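Putative isomerase YbhH (PDB 6OTV) probably acts as an isomerase of the PrpF family, relatives of diaminopimelate epimerase, but the reaction it carries out remains undefined. Local coordinates at residues F175-Q180 and K236-G241; G168-K173 and A195-I200; K3-M8 and S344-L349; L19-L24 and V60-R65. One frame throughout, in Å; residues are numbered along the deposited sequence.

Contact 1: residues F175-Q180 and K236-G241; sequences FPTDNQ and KAMGLG. With EDO (1,2-ethanediol), chain M.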
loop_
_atom_site.group_PDB
_atom_site.type_symbol
_atom_site.label_atom_id
_atom_site.label_comp_id
_atom_site.label_asym_id
_atom_site.label_seq_id
_atom_site.Cartn_x
_atom_site.Cartn_y
_atom_site.Cartn_z
ATOM N N PHE A 175 19.159 6.434 -5.788
ATOM C CA PHE A 175 20.563 6.830 -5.783
ATOM C C PHE A 175 20.692 8.114 -4.975
ATOM O O PHE A 175 20.530 9.216 -5.520
ATOM C CB PHE A 175 21.083 7.020 -7.210
ATOM C CG PHE A 175 20.956 5.789 -8.060
ATOM C CD1 PHE A 175 21.896 4.771 -7.975
ATOM C CD2 PHE A 175 19.890 5.638 -8.932
ATOM C CE1 PHE A 175 21.776 3.630 -8.747
ATOM C CE2 PHE A 175 19.764 4.498 -9.711
ATOM C CZ PHE A 175 20.710 3.492 -9.618
ATOM N N PRO A 176 20.971 8.026 -3.671
ATOM C CA PRO A 176 21.014 9.243 -2.844
ATOM C C PRO A 176 22.064 10.247 -3.282
ATOM O O PRO A 176 21.867 11.454 -3.096
ATOM C CB PRO A 176 21.315 8.697 -1.441
ATOM C CG PRO A 176 20.880 7.269 -1.480
ATOM C CD PRO A 176 21.157 6.802 -2.874
ATOM N N THR A 177 23.177 9.791 -3.855
ATOM C CA THR A 177 24.207 10.695 -4.349
ATOM C C THR A 177 23.866 11.299 -5.705
ATOM O O THR A 177 24.678 12.058 -6.244
ATOM C CB THR A 177 25.550 9.965 -4.451
ATOM O OG1 THR A 177 25.495 9.009 -5.517
ATOM C CG2 THR A 177 25.870 9.246 -3.151
ATOM N N ASP A 178 22.700 10.972 -6.264
ATOM C CA ASP A 178 22.274 11.416 -7.591
ATOM C C ASP A 178 23.217 10.943 -8.692
ATOM O O ASP A 178 23.221 11.502 -9.795
ATOM C CB ASP A 178 22.112 12.941 -7.648
ATOM C CG ASP A 178 21.126 13.461 -6.621
ATOM O OD1 ASP A 178 21.537 13.695 -5.466
ATOM O OD2 ASP A 178 19.939 13.629 -6.969
ATOM N N ASN A 179 24.016 9.915 -8.413
ATOM C CA ASN A 179 24.909 9.313 -9.392
ATOM C C ASN A 179 24.778 7.799 -9.330
ATOM O O ASN A 179 24.751 7.214 -8.244
ATOM C CB ASN A 179 26.370 9.709 -9.149
ATOM C CG ASN A 179 26.615 11.191 -9.340
ATOM O OD1 ASN A 179 26.026 11.823 -10.217
ATOM N ND2 ASN A 179 27.489 11.755 -8.517
ATOM N N GLN A 180 24.694 7.170 -10.504
ATOM C CA GLN A 180 24.688 5.713 -10.552
ATOM C C GLN A 180 26.038 5.137 -10.147
ATOM O O GLN A 180 26.099 4.032 -9.596
ATOM C CB GLN A 180 24.299 5.228 -11.949
ATOM C CG GLN A 180 22.811 5.315 -12.261
ATOM C CD GLN A 180 22.319 6.744 -12.386
ATOM O OE1 GLN A 180 23.102 7.667 -12.612
ATOM N NE2 GLN A 180 21.011 6.934 -12.234
ATOM N N LYS A 236 28.320 9.650 4.128
ATOM C CA LYS A 236 28.213 11.105 4.100
ATOM C C LYS A 236 27.750 11.601 2.738
ATOM O O LYS A 236 27.075 12.632 2.649
ATOM C CB LYS A 236 29.554 11.740 4.471
ATOM N N ALA A 237 28.090 10.877 1.670
ATOM C CA ALA A 237 27.684 11.274 0.328
ATOM C C ALA A 237 26.231 10.936 0.025
ATOM O O ALA A 237 25.635 11.565 -0.856
ATOM C CB ALA A 237 28.592 10.613 -0.711
ATOM N N MET A 238 25.650 9.964 0.727
ATOM C CA MET A 238 24.275 9.545 0.495
ATOM C C MET A 238 23.273 10.280 1.375
ATOM O O MET A 238 22.167 9.771 1.596
ATOM C CB MET A 238 24.137 8.038 0.711
ATOM C CG MET A 238 24.718 7.189 -0.401
ATOM S SD MET A 238 24.590 5.443 0.018
ATOM C CE MET A 238 25.237 5.501 1.676
ATOM N N GLY A 239 23.627 11.458 1.881
ATOM C CA GLY A 239 22.722 12.232 2.700
ATOM C C GLY A 239 22.751 11.905 4.174
ATOM O O GLY A 239 21.959 12.479 4.933
ATOM N N LEU A 240 23.618 10.997 4.604
ATOM C CA LEU A 240 23.798 10.707 6.015
ATOM C C LEU A 240 25.056 11.431 6.502
ATOM O O LEU A 240 25.576 12.326 5.823
ATOM C CB LEU A 240 23.864 9.187 6.238
ATOM C CG LEU A 240 23.157 8.201 5.296
ATOM C CD1 LEU A 240 23.346 6.775 5.806
ATOM C CD2 LEU A 240 21.674 8.506 5.109
ATOM N N GLY A 241 25.557 11.053 7.672
ATOM C CA GLY A 241 26.756 11.680 8.193
ATOM C C GLY A 241 27.274 10.996 9.438
ATOM O O GLY A 241 26.497 10.690 10.346
HETATM C C1 EDO M . 16.498 8.617 -8.276
HETATM O O1 EDO M . 17.550 8.292 -7.357
HETATM C C2 EDO M . 15.294 7.716 -8.027
HETATM O O2 EDO M . 14.853 7.862 -6.671
#

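Contact 2: residues G168-K173 and A195-I200; sequences GTKTGK and AMPVVI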
loop_
_atom_site.group_PDB
_atom_site.type_symbol
_atom_site.label_atom_id
_atom_site.label_comp_id
_atom_site.label_asym_id
_atom_site.label_seq_id
_atom_site.Cartn_x
_atom_site.Cartn_y
_atom_site.Cartn_z
ATOM N N GLY A 168 14.369 3.757 -1.684
ATOM C CA GLY A 168 14.647 4.824 -0.739
ATOM C C GLY A 168 14.151 4.565 0.669
ATOM O O GLY A 168 13.532 5.438 1.282
ATOM N N THR A 169 14.425 3.370 1.199
ATOM C CA THR A 169 13.909 3.003 2.516
ATOM C C THR A 169 14.452 3.904 3.618
ATOM O O THR A 169 13.745 4.182 4.594
ATOM C CB THR A 169 14.243 1.542 2.822
ATOM O OG1 THR A 169 15.593 1.267 2.428
ATOM C CG2 THR A 169 13.296 0.610 2.083
ATOM N N LYS A 170 15.696 4.366 3.491
ATOM C CA LYS A 170 16.293 5.247 4.482
ATOM C C LYS A 170 16.569 6.646 3.958
ATOM O O LYS A 170 16.686 7.578 4.761
ATOM C CB LYS A 170 17.604 4.641 5.010
ATOM C CG LYS A 170 18.160 5.301 6.264
ATOM C CD LYS A 170 17.425 4.851 7.517
ATOM C CE LYS A 170 18.095 5.402 8.769
ATOM N NZ LYS A 170 17.503 4.846 10.016
ATOM N N THR A 171 16.660 6.821 2.642
ATOM C CA THR A 171 16.968 8.107 2.032
ATOM C C THR A 171 15.757 8.769 1.396
ATOM O O THR A 171 15.522 9.964 1.601
ATOM C CB THR A 171 18.067 7.939 0.972
ATOM O OG1 THR A 171 19.313 7.633 1.610
ATOM C CG2 THR A 171 18.211 9.213 0.150
ATOM N N GLY A 172 14.975 8.018 0.626
ATOM C CA GLY A 172 13.942 8.582 -0.213
ATOM C C GLY A 172 14.308 8.645 -1.679
ATOM O O GLY A 172 13.462 9.025 -2.498
ATOM N N LYS A 173 15.544 8.294 -2.027
ATOM C CA LYS A 173 15.985 8.203 -3.410
ATOM C C LYS A 173 16.658 6.857 -3.631
ATOM O O LYS A 173 17.281 6.301 -2.723
ATOM C CB LYS A 173 16.957 9.336 -3.774
ATOM C CG LYS A 173 16.347 10.729 -3.746
ATOM C CD LYS A 173 17.331 11.770 -4.267
ATOM C CE LYS A 173 16.715 13.161 -4.292
ATOM N NZ LYS A 173 17.638 14.170 -4.888
ATOM N N ALA A 195 15.553 -1.336 -0.417
ATOM C CA ALA A 195 15.292 -2.181 0.749
ATOM C C ALA A 195 16.384 -2.046 1.807
ATOM O O ALA A 195 16.157 -2.348 2.983
ATOM C CB ALA A 195 15.124 -3.648 0.340
ATOM N N MET A 196 17.561 -1.583 1.407
ATOM C CA MET A 196 18.694 -1.394 2.300
ATOM C C MET A 196 19.689 -0.453 1.633
ATOM O O MET A 196 20.007 -0.629 0.452
ATOM C CB MET A 196 19.355 -2.735 2.631
ATOM C CG MET A 196 20.620 -2.630 3.476
ATOM S SD MET A 196 20.308 -2.059 5.161
ATOM C CE MET A 196 19.306 -3.402 5.790
ATOM N N PRO A 197 20.174 0.570 2.336
ATOM C CA PRO A 197 21.267 1.390 1.789
ATOM C C PRO A 197 22.553 0.578 1.751
ATOM O O PRO A 197 23.028 0.102 2.783
ATOM C CB PRO A 197 21.366 2.560 2.777
ATOM C CG PRO A 197 20.083 2.538 3.547
ATOM C CD PRO A 197 19.666 1.106 3.608
ATOM N N VAL A 198 23.105 0.403 0.551
ATOM C CA VAL A 198 24.343 -0.345 0.376
ATOM C C VAL A 198 25.276 0.441 -0.531
ATOM O O VAL A 198 24.844 1.268 -1.340
ATOM C CB VAL A 198 24.110 -1.762 -0.203
ATOM C CG1 VAL A 198 23.160 -2.567 0.678
ATOM C CG2 VAL A 198 23.599 -1.683 -1.635
ATOM N N VAL A 199 26.571 0.176 -0.385
ATOM C CA VAL A 199 27.590 0.682 -1.296
ATOM C C VAL A 199 28.234 -0.528 -1.961
ATOM O O VAL A 199 28.819 -1.384 -1.286
ATOM C CB VAL A 199 28.626 1.564 -0.576
ATOM C CG1 VAL A 199 29.033 0.952 0.757
ATOM C CG2 VAL A 199 29.838 1.795 -1.462
ATOM N N ILE A 200 28.102 -0.606 -3.279
ATOM C CA ILE A 200 28.527 -1.773 -4.039
ATOM C C ILE A 200 29.946 -1.536 -4.535
ATOM O O ILE A 200 30.201 -0.585 -5.282
ATOM C CB ILE A 200 27.562 -2.046 -5.201
ATOM C CG1 ILE A 200 26.177 -2.379 -4.643
ATOM C CG2 ILE A 200 28.085 -3.163 -6.090
ATOM C CD1 ILE A 200 25.092 -2.395 -5.672
#

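Contact 3: residues K3-M8 and S344-L349; sequences KIPCVM and SGEVYL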
loop_
_atom_site.group_PDB
_atom_site.type_symbol
_atom_site.label_atom_id
_atom_site.label_comp_id
_atom_site.label_asym_id
_atom_site.label_seq_id
_atom_site.Cartn_x
_atom_site.Cartn_y
_atom_site.Cartn_z
ATOM N N LYS A 3 4.349 -17.546 32.191
ATOM C CA LYS A 3 4.102 -18.350 31.005
ATOM C C LYS A 3 3.459 -17.471 29.943
ATOM O O LYS A 3 2.834 -16.450 30.247
ATOM C CB LYS A 3 3.211 -19.558 31.313
ATOM C CG LYS A 3 1.813 -19.187 31.772
ATOM C CD LYS A 3 0.946 -20.421 31.932
ATOM C CE LYS A 3 -0.474 -20.053 32.321
ATOM N NZ LYS A 3 -1.319 -21.266 32.487
ATOM N N ILE A 4 3.612 -17.885 28.687
ATOM C CA ILE A 4 3.105 -17.122 27.549
ATOM C C ILE A 4 2.851 -18.066 26.377
ATOM O O ILE A 4 3.664 -18.965 26.117
ATOM C CB ILE A 4 4.081 -15.997 27.165
ATOM C CG1 ILE A 4 3.551 -15.193 25.976
ATOM C CG2 ILE A 4 5.466 -16.557 26.852
ATOM C CD1 ILE A 4 4.431 -14.018 25.608
ATOM N N PRO A 5 1.730 -17.924 25.666
ATOM C CA PRO A 5 1.533 -18.707 24.438
ATOM C C PRO A 5 2.610 -18.391 23.412
ATOM O O PRO A 5 3.028 -17.240 23.255
ATOM C CB PRO A 5 0.146 -18.266 23.952
ATOM C CG PRO A 5 -0.536 -17.754 25.176
ATOM C CD PRO A 5 0.541 -17.130 26.014
ATOM N N CYS A 6 3.056 -19.425 22.704
ATOM C CA CYS A 6 4.169 -19.266 21.781
ATOM C C CYS A 6 4.077 -20.306 20.673
ATOM O O CYS A 6 3.548 -21.403 20.867
ATOM C CB CYS A 6 5.504 -19.380 22.521
ATOM S SG CYS A 6 6.968 -19.195 21.486
ATOM N N VAL A 7 4.592 -19.937 19.502
ATOM C CA VAL A 7 4.675 -20.822 18.347
ATOM C C VAL A 7 6.087 -20.716 17.788
ATOM O O VAL A 7 6.532 -19.619 17.429
ATOM C CB VAL A 7 3.642 -20.464 17.260
ATOM C CG1 VAL A 7 3.882 -21.296 16.008
ATOM C CG2 VAL A 7 2.220 -20.664 17.768
ATOM N N MET A 8 6.796 -21.840 17.724
ATOM C CA MET A 8 8.086 -21.882 17.049
ATOM C C MET A 8 7.863 -22.233 15.588
ATOM O O MET A 8 7.142 -23.186 15.273
ATOM C CB MET A 8 9.034 -22.898 17.688
ATOM C CG MET A 8 10.408 -22.965 17.043
ATOM S SD MET A 8 11.445 -24.262 17.759
ATOM C CE MET A 8 11.565 -23.705 19.457
ATOM N N SER A 344 3.695 -25.593 18.766
ATOM C CA SER A 344 2.611 -24.712 19.175
ATOM C C SER A 344 2.204 -25.085 20.591
ATOM O O SER A 344 1.948 -26.260 20.875
ATOM C CB SER A 344 1.412 -24.812 18.232
ATOM O OG SER A 344 0.450 -23.827 18.558
ATOM N N GLY A 345 2.157 -24.093 21.477
ATOM C CA GLY A 345 1.794 -24.354 22.857
ATOM C C GLY A 345 2.134 -23.237 23.822
ATOM O O GLY A 345 1.880 -22.061 23.543
ATOM N N GLU A 346 2.712 -23.594 24.967
ATOM C CA GLU A 346 2.973 -22.651 26.045
ATOM C C GLU A 346 4.446 -22.710 26.427
ATOM O O GLU A 346 5.002 -23.800 26.600
ATOM C CB GLU A 346 2.096 -22.969 27.262
ATOM C CG GLU A 346 1.965 -21.835 28.263
ATOM C CD GLU A 346 0.947 -20.794 27.840
ATOM O OE1 GLU A 346 0.216 -21.032 26.856
ATOM O OE2 GLU A 346 0.873 -19.736 28.502
ATOM N N VAL A 347 5.073 -21.543 26.557
ATOM C CA VAL A 347 6.457 -21.434 27.007
ATOM C C VAL A 347 6.457 -20.869 28.419
ATOM O O VAL A 347 5.725 -19.919 28.716
ATOM C CB VAL A 347 7.302 -20.561 26.057
ATOM C CG1 VAL A 347 8.648 -20.216 26.691
ATOM C CG2 VAL A 347 7.519 -21.281 24.738
ATOM N N TYR A 348 7.273 -21.458 29.288
ATOM C CA TYR A 348 7.336 -21.087 30.695
ATOM C C TYR A 348 8.623 -20.327 30.975
ATOM O O TYR A 348 9.695 -20.691 30.476
ATOM C CB TYR A 348 7.238 -22.327 31.588
ATOM C CG TYR A 348 5.955 -23.098 31.366
ATOM C CD1 TYR A 348 4.834 -22.860 32.154
ATOM C CD2 TYR A 348 5.853 -24.044 30.349
ATOM C CE1 TYR A 348 3.654 -23.551 31.947
ATOM C CE2 TYR A 348 4.674 -24.740 30.136
ATOM C CZ TYR A 348 3.579 -24.487 30.937
ATOM O OH TYR A 348 2.401 -25.174 30.730
ATOM N N LEU A 349 8.510 -19.265 31.771
ATOM C CA LEU A 349 9.610 -18.360 32.068
ATOM C C LEU A 349 10.171 -18.629 33.459
ATOM O O LEU A 349 9.405 -18.801 34.413
ATOM C CB LEU A 349 9.140 -16.908 31.979
ATOM C CG LEU A 349 8.300 -16.598 30.737
ATOM C CD1 LEU A 349 7.711 -15.195 30.808
ATOM C CD2 LEU A 349 9.127 -16.784 29.466
#

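Contact 4: residues L19-L24 and V60-R65; sequences LLAEHL and VAIISR. With EDO (1,2-ethanediol), chain L.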
loop_
_atom_site.group_PDB
_atom_site.type_symbol
_atom_site.label_atom_id
_atom_site.label_comp_id
_atom_site.label_asym_id
_atom_site.label_seq_id
_atom_site.Cartn_x
_atom_site.Cartn_y
_atom_site.Cartn_z
ATOM N N LEU A 19 4.969 -14.657 18.237
ATOM C CA LEU A 19 4.154 -14.239 19.366
ATOM C C LEU A 19 3.130 -13.211 18.912
ATOM O O LEU A 19 3.373 -12.437 17.983
ATOM C CB LEU A 19 5.020 -13.633 20.481
ATOM C CG LEU A 19 6.174 -14.496 20.999
ATOM C CD1 LEU A 19 7.110 -13.678 21.874
ATOM C CD2 LEU A 19 5.633 -15.696 21.764
ATOM N N LEU A 20 1.979 -13.214 19.577
ATOM C CA LEU A 20 0.987 -12.164 19.408
ATOM C C LEU A 20 1.305 -11.016 20.354
ATOM O O LEU A 20 1.610 -11.234 21.530
ATOM C CB LEU A 20 -0.421 -12.691 19.685
ATOM C CG LEU A 20 -0.986 -13.717 18.706
ATOM C CD1 LEU A 20 -2.270 -14.310 19.260
ATOM C CD2 LEU A 20 -1.235 -13.073 17.354
ATOM N N ALA A 21 1.230 -9.789 19.835
ATOM C CA ALA A 21 1.539 -8.619 20.650
ATOM C C ALA A 21 0.607 -8.483 21.848
ATOM O O ALA A 21 0.985 -7.847 22.839
ATOM C CB ALA A 21 1.489 -7.354 19.791
ATOM N N GLU A 22 -0.594 -9.068 21.780
ATOM C CA GLU A 22 -1.503 -9.064 22.924
ATOM C C GLU A 22 -0.836 -9.622 24.173
ATOM O O GLU A 22 -1.089 -9.151 25.286
ATOM C CB GLU A 22 -2.751 -9.889 22.615
ATOM C CG GLU A 22 -3.812 -9.207 21.797
ATOM C CD GLU A 22 -4.931 -10.165 21.435
ATOM O OE1 GLU A 22 -4.764 -11.382 21.669
ATOM O OE2 GLU A 22 -5.974 -9.705 20.921
ATOM N N HIS A 23 0.006 -10.639 24.009
ATOM C CA HIS A 23 0.530 -11.410 25.125
ATOM C C HIS A 23 1.810 -10.826 25.707
ATOM O O HIS A 23 2.446 -11.473 26.544
ATOM C CB HIS A 23 0.759 -12.855 24.684
ATOM C CG HIS A 23 -0.487 -13.538 24.215
ATOM N ND1 HIS A 23 -0.485 -14.506 23.233
ATOM C CD2 HIS A 23 -1.779 -13.390 24.594
ATOM C CE1 HIS A 23 -1.721 -14.924 23.028
ATOM N NE2 HIS A 23 -2.526 -14.264 23.842
ATOM N N LEU A 24 2.191 -9.620 25.297
ATOM C CA LEU A 24 3.405 -8.979 25.769
ATOM C C LEU A 24 3.079 -7.627 26.394
ATOM O O LEU A 24 2.124 -6.962 25.979
ATOM C CB LEU A 24 4.407 -8.789 24.622
ATOM C CG LEU A 24 5.067 -10.066 24.094
ATOM C CD1 LEU A 24 5.801 -9.802 22.788
ATOM C CD2 LEU A 24 6.021 -10.632 25.135
ATOM N N VAL A 60 12.826 -13.567 17.157
ATOM C CA VAL A 60 11.440 -13.404 17.588
ATOM C C VAL A 60 10.698 -12.575 16.547
ATOM O O VAL A 60 11.235 -11.596 16.018
ATOM C CB VAL A 60 11.343 -12.735 18.980
ATOM C CG1 VAL A 60 9.890 -12.543 19.382
ATOM C CG2 VAL A 60 12.082 -13.554 20.032
ATOM N N ALA A 61 9.460 -12.972 16.257
ATOM C CA ALA A 61 8.540 -12.192 15.438
ATOM C C ALA A 61 7.297 -11.899 16.265
ATOM O O ALA A 61 6.635 -12.827 16.744
ATOM C CB ALA A 61 8.168 -12.937 14.154
ATOM N N ILE A 62 6.983 -10.619 16.436
ATOM C CA ILE A 62 5.819 -10.186 17.202
ATOM C C ILE A 62 4.773 -9.696 16.209
ATOM O O ILE A 62 4.981 -8.693 15.513
ATOM C CB ILE A 62 6.183 -9.103 18.226
ATOM C CG1 ILE A 62 7.272 -9.621 19.173
ATOM C CG2 ILE A 62 4.943 -8.665 18.997
ATOM C CD1 ILE A 62 7.877 -8.550 20.070
ATOM N N ILE A 63 3.644 -10.402 16.141
ATOM C CA ILE A 63 2.640 -10.207 15.101
ATOM C C ILE A 63 1.371 -9.642 15.726
ATOM O O ILE A 63 0.977 -10.039 16.830
ATOM C CB ILE A 63 2.336 -11.526 14.361
ATOM C CG1 ILE A 63 3.630 -12.282 14.031
ATOM C CG2 ILE A 63 1.523 -11.259 13.108
ATOM C CD1 ILE A 63 4.600 -11.509 13.175
ATOM N N SER A 64 0.721 -8.730 15.005
ATOM C CA SER A 64 -0.539 -8.146 15.443
ATOM C C SER A 64 -1.273 -7.608 14.224
ATOM O O SER A 64 -0.699 -7.463 13.142
ATOM C CB SER A 64 -0.315 -7.030 16.465
ATOM O OG SER A 64 0.212 -5.873 15.839
ATOM N N ARG A 65 -2.558 -7.317 14.413
ATOM C CA ARG A 65 -3.302 -6.604 13.385
ATOM C C ARG A 65 -2.681 -5.232 13.167
ATOM O O ARG A 65 -2.273 -4.559 14.117
ATOM C CB ARG A 65 -4.772 -6.470 13.780
ATOM C CG ARG A 65 -5.556 -7.767 13.670
ATOM C CD ARG A 65 -7.037 -7.545 13.936
ATOM N NE ARG A 65 -7.807 -8.775 13.783
ATOM C CZ ARG A 65 -8.012 -9.655 14.760
ATOM N NH1 ARG A 65 -7.500 -9.443 15.965
ATOM N NH2 ARG A 65 -8.726 -10.748 14.529
HETATM C C1 EDO L . -3.948 -9.158 17.813
HETATM O O1 EDO L . -3.660 -8.026 16.982
HETATM C C2 EDO L . -2.657 -9.704 18.413
HETATM O O2 EDO L . -2.003 -8.683 19.175
#

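Contact 1: residues F175-Q180 and K236-G241
Thr177 OG1 holds two partners at once: it is hydrogen-bonded to Asp182 OD2 and accepts a weak bond from Asn179 N at 3.4 Å. This leaves the methyl branch of the same residue to meet the end of helix 221-237. The motif is a type I beta turn, Phe175 to Asp178, closed by Asp178 N to Phe175 O (2.9 Å) and set against the end of the helix, where Met238 is the first residue to leave helical angles. No hydrogen bond joins the two segments, so the fit is one of shape. With OG1 placed between the backbone N and the carbonyl carbon (chi1 70°), CG2 stands beside the backbone N and projects at the helix end. There Thr177 CG2 lies 3.3 Å from Ala237 O, and Thr177 CG2 is also 3.6 Å from Met238 CG. Pro176 forms the other half of the interface. Its ring and the Met238 side chain run side by side in the same direction, with Pro176 CB 3.6 Å from Met238 CB. The Met238 chain then bends at its last torsion and carries its end away from the turn; the side chain also packs on Pro249. Cys191 of strand 187-193 touches both Thr177 and Met238. At the start of the turn, Phe175 N donates a nearly straight bond (2.9 Å, 168°) to O1 of a bound ethanediol, which Val174 N also binds and which probably came from the crystallisation liquor. The same O1 lies at the Phe175 ring edge, near the ring plane, whereas Gln180 CG rests 3.8 Å above one face, offset toward the rim.

Contact 2: residues G168-K173 and A195-I200
Thr169 and Lys170 present their side chains to the corner Ala195-Pro197, where the hairpin formed by strands 187-193 and 197-202 reverses. No hydrogen bond crosses between the two segments. Thr169 OG1 comes within 3.5 Å of Ala195 C and 3.6 Å of Met196 N, thus lying against the peptide that links them, but its hydrogen bond is with Asp193 OD1. The second carboxylate oxygen of Asp193 accepts from the backbone N of both Lys170 and Thr171. One acidic side chain of the hairpin therefore grips the loop 168-173, which also carries a weak internal bond from Gly172 N to Gly168 O.

The apolar part consists of two small touches. Thr169 CG2 sits 3.7 Å from Ala195 CA, and Lys170 CB meets Pro197 CG at 3.6 Å. Beyond that point the lysine chain bends at its second torsion (78°), and its amino end leads away from the proline.

Around this surface contact, strand 197-202 runs antiparallel to strand 187-193 and parallel to strand 250-255. Helix 279-290 covers the side chains of Ala195, Met196, Val198 and Ile200, while the loop carrying Thr169 and Lys170 lies against the turn of the hairpin.

Contact 3: residues K3-M8 and S344-L349
Ile4 and Val347 exchange both of their backbone groups: Ile4 N donates to Val347 O at 2.9 Å, and Val347 N returns a bond to Ile4 O at 3.0 Å and 173°. Two residues on, Cys6 and Gly345 repeat the exchange, Cys6 N to Gly345 O (3.0 Å) and Gly345 N to Cys6 O (3.1 Å). Between these pairs Pro5 has no N-H to offer, and its CA approaches Gly345 O in a CA-H...O contact. Val7 turns its backbone bonding to Phe18 of strand 14-20. This is an antiparallel ribbon in which the first strand of the chain pairs with the last; the corner at Gly345 separates strand 346-348 from strand 332-344, which pairs with the same strand 3-11. The Glu346 carboxylate makes no hydrogen bond across the contact. Its chain bends at chi2 (80°) and brings OE2 over the Ile4-Pro5 peptide, 3.3 Å from Ile4 N, but the angle is too poor for a hydrogen bond. The group lies alongside the Pro5 ring, and Lys3 CG is 3.4 Å from OE2. Lys3 NZ stays 4.8 Å from that oxygen, too far for a salt bridge, although the opposite charges probably attract. Lys3 CB also touches the Tyr348 ring. The opposite face carries Ile4, Cys6 and Val347: Val347 CG2 presses on Cys6 CB at 3.5 Å, while the Ile4 side chain reaches Ile38 of helix 28-39.

Contact 4: residues L19-L24 and V60-R65
Leu19 uses both its backbone groups on the neighbouring strand: its O accepts from Ile63 N at 2.8 Å and 172°, and its N donates to Ala61 O at 2.9 Å. The ladder ends with Ala21 N to Ile63 O (3.0 Å), after which residues 21-23 form a 3-10 turn. Leu20 CA and Ile62 CA add CA-H...O contacts to Ile63 O and Leu19 O. An ethanediol, probably from the crystallisation liquor, bridges the two chains beyond the last ladder bond: its O1 accepts from Arg65 N at 2.9 Å and its O2 takes a weak bond from Glu22 N.

Packing is concentrated on the face bearing Leu19 and Ile62. The 3-10 turn swings Leu24 back over the strand, and its CD1 meets Ile62 CD1 at 3.6 Å. Ile62 CG2, anti to the backbone N, faces the other way along the strand and touches Ala21 CB at 3.8 Å. Leu19 CD1 reaches Val60 CG1 at 3.9 Å. Helix 28-39 lies over this side, on Leu19, Leu24 and Val60, while helix 94-106 covers Leu20 and Ile63 on the other. Parallel strands 14-20 and 59-65 thus run between two helices, consistent with the diaminopimelate epimerase-like fold of the clan, in which strands curl about a central helix.

In the fold
The four contacts form two groups on different sides of the molecule, contacts 1 and 3 being about 45 Å apart between centres. In the group of contacts 3 and 4 backbone ladders dominate: contact 3 is antiparallel and at the surface, whereas contact 4 is parallel and partly buried. Strands 3-11 and 14-20 are neighbours, so the two meet directly, Cys6 SG lying 3.8 Å from Leu19 CD2. Contact 1, partly buried through Pro176 and Met238, and contact 2, at the surface, rest on side-chain packing between segments, their loops held by hydrogen bonds to Asp182 and Asp193. Both use the loop between strands 158-163 and 182-184, and a Lys173-Asp178 salt bridge links them.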